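Local structure of 6-carboxyhexanoate--coa ligase (Bacillus subtilis, 5FLG) at residues 81-86 with 212-217; 103-108 with 188-193. The protein is an enzyme of the CoA ligase group, modelled here with pimelic acid, magnesium and phosphoaminophosphonic acid-adenylate ester. All coordinates share one frame; numbering follows the deposited sequence.

Overall arrangement
Proceeding from the N terminus, the chain lays down strand 81-84 at one end of a mixed sheet, then forms helix 89-102 and, after a short turn, helix 107-116. Contact 1 closes the longer loop, bringing 81-86 beside 212-217 as neighbouring parallel strands. Contact 2 is nested inside that loop: the turn between the two helices, 103-108, meets strand 188-193 in the interior of the same sheet. The two centres lie about 16 Å apart and the nearest atoms about 6 Å, without touching. Between them, the contacts tie the turn between helices 89-102 and 107-116, and the end strand, to one sheet, whose residues Cys193, Tyr212 and Arg214 line the pimelic acid pocket.

Contact 1 (81-86 with 212-217); sequences VHTNEV and YQRITA. With PML (pimelic acid), chain C.
The parallel strand pair formed by 81-84 and 212-215 ends the mixed sheet and carries part of the pimelic acid pocket, with Thr83 lying alongside Arg214. His82 bonds through both N and O, to Tyr212 O and Arg214 N, while Asn84 N and O reach Arg214 O and Thr216 N. On the face of Val81, Thr83, Tyr212 and Arg214, the arginine chain bends at its third torsion (chi3 68°), which carries the guanidinium to the ligand. Arg214 NE donates to O11 of one carboxylate of pimelic acid at 3.0 Å, and Arg214 NH2 to its O12. Tyr212 OH gives a further bond to O11, 2.7 Å long. Thr83 OG1 sits in the guanidinium plane, accepting from Arg214 NH1 at 3.0 Å; as a second-shell partner it helps fix the group's rotation. Val81 CG2 packs 3.8 Å from Tyr212 CD2. On the other face, Asn84 ND2 makes a nearly straight bond (171°) to Gln213 OE1 and also hydrogen-bonds to Arg214 O from above the carbonyl plane, so Arg214 O accepts from both Asn84 N and Asn84 ND2. Helices 170-184 and 89-102 pack against the first and second faces, as is typical of an alpha/beta sheet.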
loop_
_atom_site.group_PDB
_atom_site.type_symbol
_atom_site.label_atom_id
_atom_site.label_comp_id
_atom_site.label_asym_id
_atom_site.label_seq_id
_atom_site.Cartn_x
_atom_site.Cartn_y
_atom_site.Cartn_z
ATOM N N VAL A 81 8.077 -2.835 33.138
ATOM C CA VAL A 81 7.008 -1.875 33.181
ATOM C C VAL A 81 6.661 -1.473 34.614
ATOM O O VAL A 81 6.639 -2.295 35.512
ATOM C CB VAL A 81 5.762 -2.483 32.537
ATOM C CG1 VAL A 81 4.554 -1.605 32.764
ATOM C CG2 VAL A 81 6.025 -2.694 31.063
ATOM N N HIS A 82 6.329 -0.208 34.801
ATOM C CA HIS A 82 5.747 0.278 36.044
ATOM C C HIS A 82 4.619 1.272 35.703
ATOM O O HIS A 82 4.736 2.078 34.763
ATOM C CB HIS A 82 6.818 0.969 36.904
ATOM C CG HIS A 82 6.291 1.477 38.213
ATOM N ND1 HIS A 82 5.667 0.659 39.131
ATOM C CD2 HIS A 82 6.175 2.736 38.695
ATOM C CE1 HIS A 82 5.169 1.393 40.112
ATOM N NE2 HIS A 82 5.478 2.654 39.880
ATOM N N THR A 83 3.477 1.099 36.361
ATOM C CA THR A 83 2.344 1.955 36.138
ATOM C C THR A 83 2.249 2.997 37.234
ATOM O O THR A 83 2.116 2.674 38.396
ATOM C CB THR A 83 1.012 1.166 36.070
ATOM O OG1 THR A 83 1.070 0.230 34.987
ATOM C CG2 THR A 83 -0.129 2.128 35.833
ATOM N N ASN A 84 2.360 4.262 36.848
ATOM C CA ASN A 84 2.206 5.357 37.779
ATOM C C ASN A 84 0.806 5.882 37.657
ATOM O O ASN A 84 0.466 6.535 36.662
ATOM C CB ASN A 84 3.178 6.481 37.426
ATOM C CG ASN A 84 4.618 6.015 37.421
ATOM O OD1 ASN A 84 5.222 5.896 38.466
ATOM N ND2 ASN A 84 5.124 5.641 36.250
ATOM N N GLU A 85 0.041 5.718 38.723
ATOM C CA GLU A 85 -1.350 6.192 38.760
ATOM C C GLU A 85 -1.327 7.647 39.178
ATOM O O GLU A 85 -0.796 7.983 40.218
ATOM C CB GLU A 85 -2.158 5.381 39.783
ATOM C CG GLU A 85 -2.027 3.882 39.605
ATOM C CD GLU A 85 -3.064 3.320 38.645
ATOM O OE1 GLU A 85 -4.032 4.038 38.324
ATOM O OE2 GLU A 85 -2.913 2.166 38.194
ATOM N N VAL A 86 -1.895 8.511 38.364
ATOM C CA VAL A 86 -2.015 9.896 38.720
ATOM C C VAL A 86 -3.469 10.313 38.541
ATOM O O VAL A 86 -4.266 9.570 37.989
ATOM C CB VAL A 86 -1.094 10.784 37.861
ATOM C CG1 VAL A 86 0.376 10.432 38.110
ATOM C CG2 VAL A 86 -1.441 10.618 36.391
ATOM N N TYR A 212 9.880 1.170 31.222
ATOM C CA TYR A 212 8.644 1.725 30.616
ATOM C C TYR A 212 7.709 2.185 31.715
ATOM O O TYR A 212 7.085 1.369 32.412
ATOM C CB TYR A 212 7.967 0.656 29.779
ATOM C CG TYR A 212 6.711 1.082 28.993
ATOM C CD1 TYR A 212 6.834 1.636 27.732
ATOM C CD2 TYR A 212 5.467 0.622 29.366
ATOM C CE1 TYR A 212 5.742 1.862 26.929
ATOM C CE2 TYR A 212 4.329 0.884 28.592
ATOM C CZ TYR A 212 4.480 1.504 27.373
ATOM O OH TYR A 212 3.408 1.820 26.600
ATOM N N GLN A 213 7.666 3.499 31.915
ATOM C CA GLN A 213 6.968 4.096 33.030
ATOM C C GLN A 213 5.662 4.655 32.518
ATOM O O GLN A 213 5.647 5.712 31.909
ATOM C CB GLN A 213 7.811 5.208 33.649
ATOM C CG GLN A 213 9.070 4.712 34.349
ATOM C CD GLN A 213 8.793 4.156 35.734
ATOM O OE1 GLN A 213 7.830 4.541 36.408
ATOM N NE2 GLN A 213 9.623 3.221 36.158
ATOM N N ARG A 214 4.572 3.885 32.660
ATOM C CA ARG A 214 3.280 4.353 32.206
ATOM C C ARG A 214 2.776 5.437 33.135
ATOM O O ARG A 214 2.873 5.310 34.336
ATOM C CB ARG A 214 2.272 3.182 32.209
ATOM C CG ARG A 214 2.749 1.998 31.431
ATOM C CD ARG A 214 1.787 0.831 31.506
ATOM N NE ARG A 214 0.551 1.134 30.819
ATOM C CZ ARG A 214 -0.656 0.998 31.354
ATOM N NH1 ARG A 214 -0.791 0.627 32.610
ATOM N NH2 ARG A 214 -1.732 1.259 30.628
ATOM N N ILE A 215 2.108 6.434 32.572
ATOM C CA ILE A 215 1.524 7.488 33.334
ATOM C C ILE A 215 0.044 7.631 32.926
ATOM O O ILE A 215 -0.273 7.917 31.769
ATOM C CB ILE A 215 2.282 8.796 33.072
ATOM C CG1 ILE A 215 3.768 8.626 33.454
ATOM C CG2 ILE A 215 1.642 9.920 33.848
ATOM C CD1 ILE A 215 4.655 9.803 33.105
ATOM N N THR A 216 -0.868 7.397 33.867
ATOM C CA THR A 216 -2.246 7.064 33.478
ATOM C C THR A 216 -3.087 8.249 32.989
ATOM O O THR A 216 -4.062 8.054 32.279
ATOM C CB THR A 216 -3.018 6.372 34.602
ATOM O OG1 THR A 216 -3.074 7.224 35.760
ATOM C CG2 THR A 216 -2.393 5.053 34.924
ATOM N N ALA A 217 -2.648 9.465 33.251
ATOM C CA ALA A 217 -3.251 10.618 32.622
ATOM C C ALA A 217 -2.165 11.572 32.164
ATOM O O ALA A 217 -1.427 12.114 32.994
ATOM C CB ALA A 217 -4.178 11.325 33.606
HETATM C C1 PML C . 0.139 2.430 27.349
HETATM O O11 PML C . 1.096 1.892 27.995
HETATM O O12 PML C . -1.078 2.220 27.693
HETATM C C2 PML C . 0.504 3.625 26.447
HETATM C C3 PML C . 0.069 3.564 24.992
HETATM C C4 PML C . -0.235 4.945 24.381
HETATM C C5 PML C . 0.462 5.227 23.063
HETATM C C6 PML C . -0.452 5.757 21.961
HETATM C C7 PML C . -1.578 4.778 21.625
HETATM O O71 PML C . -1.284 3.623 21.235
HETATM O O72 PML C . -2.767 5.186 21.631
#

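Contact 2 (103-108 with 188-193); sequences EGVSRD and VVAELC
A classic beta bulge in strand 188-193, where Val189 and Ala190 both face Phe231 of strand 227-232, provides the surface on which Val105 rests. On the apolar side a single methyl does the touching: Val105 CG2 lies 4.0 Å from Val189 CG1 and 4.0 Å from Ala190 CB, meeting both residues of the bulge. The two valines approach at a slant, and Val105 also packs on Phe231, so the turn touches two adjacent strands. Next to it, Glu103 runs its aliphatic part over the bulge backbone, with CG 3.4 Å from Val189 O. A first torsion that puts CG opposite the backbone N (chi1 -170°) sets it against this carbonyl oxygen, and the bend at chi2, 71°, turns the carboxylate toward Met210 and Lys209. The carboxylate of this buried residue is held by Met210 N at OE1 and by a salt bridge to Lys209 NZ at OE2, a pairing that would tend to keep it ionised. Between these two side chains the backbone forms a Schellman motif that terminates helix 89-102: Gly104 leaves the helical conformation with a positive phi of 127°, and two bonds run back into the last turn. Two residues later Ser106 takes the N-cap position of helix 107-116, so only a short link separates the two helices, and its first part, Glu103 to Val105, meets the strand. Farther along the strand, Cys193 reaches the pimelic acid pocket.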
loop_
_atom_site.group_PDB
_atom_site.type_symbol
_atom_site.label_atom_id
_atom_site.label_comp_id
_atom_site.label_asym_id
_atom_site.label_seq_id
_atom_site.Cartn_x
_atom_site.Cartn_y
_atom_site.Cartn_z
ATOM N N GLU A 103 16.316 10.046 34.451
ATOM C CA GLU A 103 16.955 9.191 33.447
ATOM C C GLU A 103 18.227 9.799 32.843
ATOM O O GLU A 103 18.924 9.121 32.123
ATOM C CB GLU A 103 15.986 8.852 32.311
ATOM C CG GLU A 103 16.481 7.794 31.357
ATOM C CD GLU A 103 16.520 6.382 31.948
ATOM O OE1 GLU A 103 15.742 6.096 32.875
ATOM O OE2 GLU A 103 17.346 5.566 31.478
ATOM N N GLY A 104 18.401 11.110 32.940
ATOM C CA GLY A 104 19.621 11.736 32.446
ATOM C C GLY A 104 19.427 12.893 31.488
ATOM O O GLY A 104 20.396 13.511 31.047
ATOM N N VAL A 105 18.187 13.197 31.126
ATOM C CA VAL A 105 17.949 14.379 30.315
ATOM C C VAL A 105 17.983 15.615 31.173
ATOM O O VAL A 105 17.232 15.726 32.143
ATOM C CB VAL A 105 16.576 14.351 29.635
ATOM C CG1 VAL A 105 16.475 15.500 28.654
ATOM C CG2 VAL A 105 16.383 13.026 28.933
ATOM N N SER A 106 18.805 16.590 30.802
ATOM C CA SER A 106 18.942 17.765 31.673
ATOM C C SER A 106 17.645 18.580 31.599
ATOM O O SER A 106 16.947 18.552 30.583
ATOM C CB SER A 106 20.151 18.626 31.259
ATOM O OG SER A 106 19.802 19.516 30.216
ATOM N N ARG A 107 17.366 19.317 32.674
ATOM C CA ARG A 107 16.156 20.094 32.857
ATOM C C ARG A 107 15.924 21.146 31.794
ATOM O O ARG A 107 14.788 21.313 31.313
ATOM C CB ARG A 107 16.183 20.780 34.219
ATOM C CG ARG A 107 14.837 21.297 34.670
ATOM C CD ARG A 107 14.952 21.887 36.065
ATOM N NE ARG A 107 15.081 20.831 37.061
ATOM C CZ ARG A 107 14.941 21.013 38.367
ATOM N NH1 ARG A 107 14.693 22.228 38.835
ATOM N NH2 ARG A 107 15.047 19.983 39.201
ATOM N N ASP A 108 16.994 21.807 31.370
ATOM C CA ASP A 108 16.863 22.833 30.359
ATOM C C ASP A 108 16.521 22.232 28.996
ATOM O O ASP A 108 15.724 22.814 28.249
ATOM C CB ASP A 108 18.148 23.648 30.248
ATOM C CG ASP A 108 19.332 22.785 29.942
ATOM O OD1 ASP A 108 19.479 21.766 30.651
ATOM O OD2 ASP A 108 19.982 23.001 28.898
ATOM N N VAL A 188 19.739 6.652 22.133
ATOM C CA VAL A 188 18.520 7.144 22.751
ATOM C C VAL A 188 18.550 7.101 24.262
ATOM O O VAL A 188 18.580 6.020 24.882
ATOM C CB VAL A 188 17.252 6.355 22.266
ATOM C CG1 VAL A 188 16.005 6.937 22.911
ATOM C CG2 VAL A 188 17.122 6.398 20.768
ATOM N N VAL A 189 18.401 8.261 24.883
ATOM C CA VAL A 189 18.457 8.374 26.331
ATOM C C VAL A 189 17.047 8.198 26.914
ATOM O O VAL A 189 16.872 7.699 28.001
ATOM C CB VAL A 189 19.002 9.758 26.721
ATOM C CG1 VAL A 189 18.875 10.005 28.223
ATOM C CG2 VAL A 189 20.460 9.895 26.282
ATOM N N ALA A 190 16.051 8.706 26.222
ATOM C CA ALA A 190 14.692 8.640 26.747
ATOM C C ALA A 190 13.649 8.965 25.700
ATOM O O ALA A 190 13.941 9.597 24.666
ATOM C CB ALA A 190 14.562 9.572 27.930
ATOM N N GLU A 191 12.425 8.469 25.948
ATOM C CA GLU A 191 11.303 8.666 25.032
ATOM C C GLU A 191 10.132 9.214 25.854
ATOM O O GLU A 191 9.982 8.884 27.016
ATOM C CB GLU A 191 10.904 7.377 24.319
ATOM C CG GLU A 191 9.567 7.515 23.565
ATOM C CD GLU A 191 9.002 6.202 22.975
ATOM O OE1 GLU A 191 9.516 5.086 23.256
ATOM O OE2 GLU A 191 7.985 6.289 22.234
ATOM N N LEU A 192 9.463 10.224 25.311
ATOM C CA LEU A 192 8.257 10.741 25.886
ATOM C C LEU A 192 7.125 10.536 24.889
ATOM O O LEU A 192 7.262 10.862 23.711
ATOM C CB LEU A 192 8.450 12.211 26.175
ATOM C CG LEU A 192 7.235 13.023 26.588
ATOM C CD1 LEU A 192 6.724 12.639 27.975
ATOM C CD2 LEU A 192 7.621 14.483 26.525
ATOM N N CYS A 193 5.998 10.018 25.370
ATOM C CA CYS A 193 4.919 9.629 24.491
ATOM C C CYS A 193 3.553 9.845 25.128
ATOM O O CYS A 193 3.346 9.535 26.308
ATOM C CB CYS A 193 5.047 8.168 24.111
ATOM S SG CYS A 193 3.540 7.505 23.306
#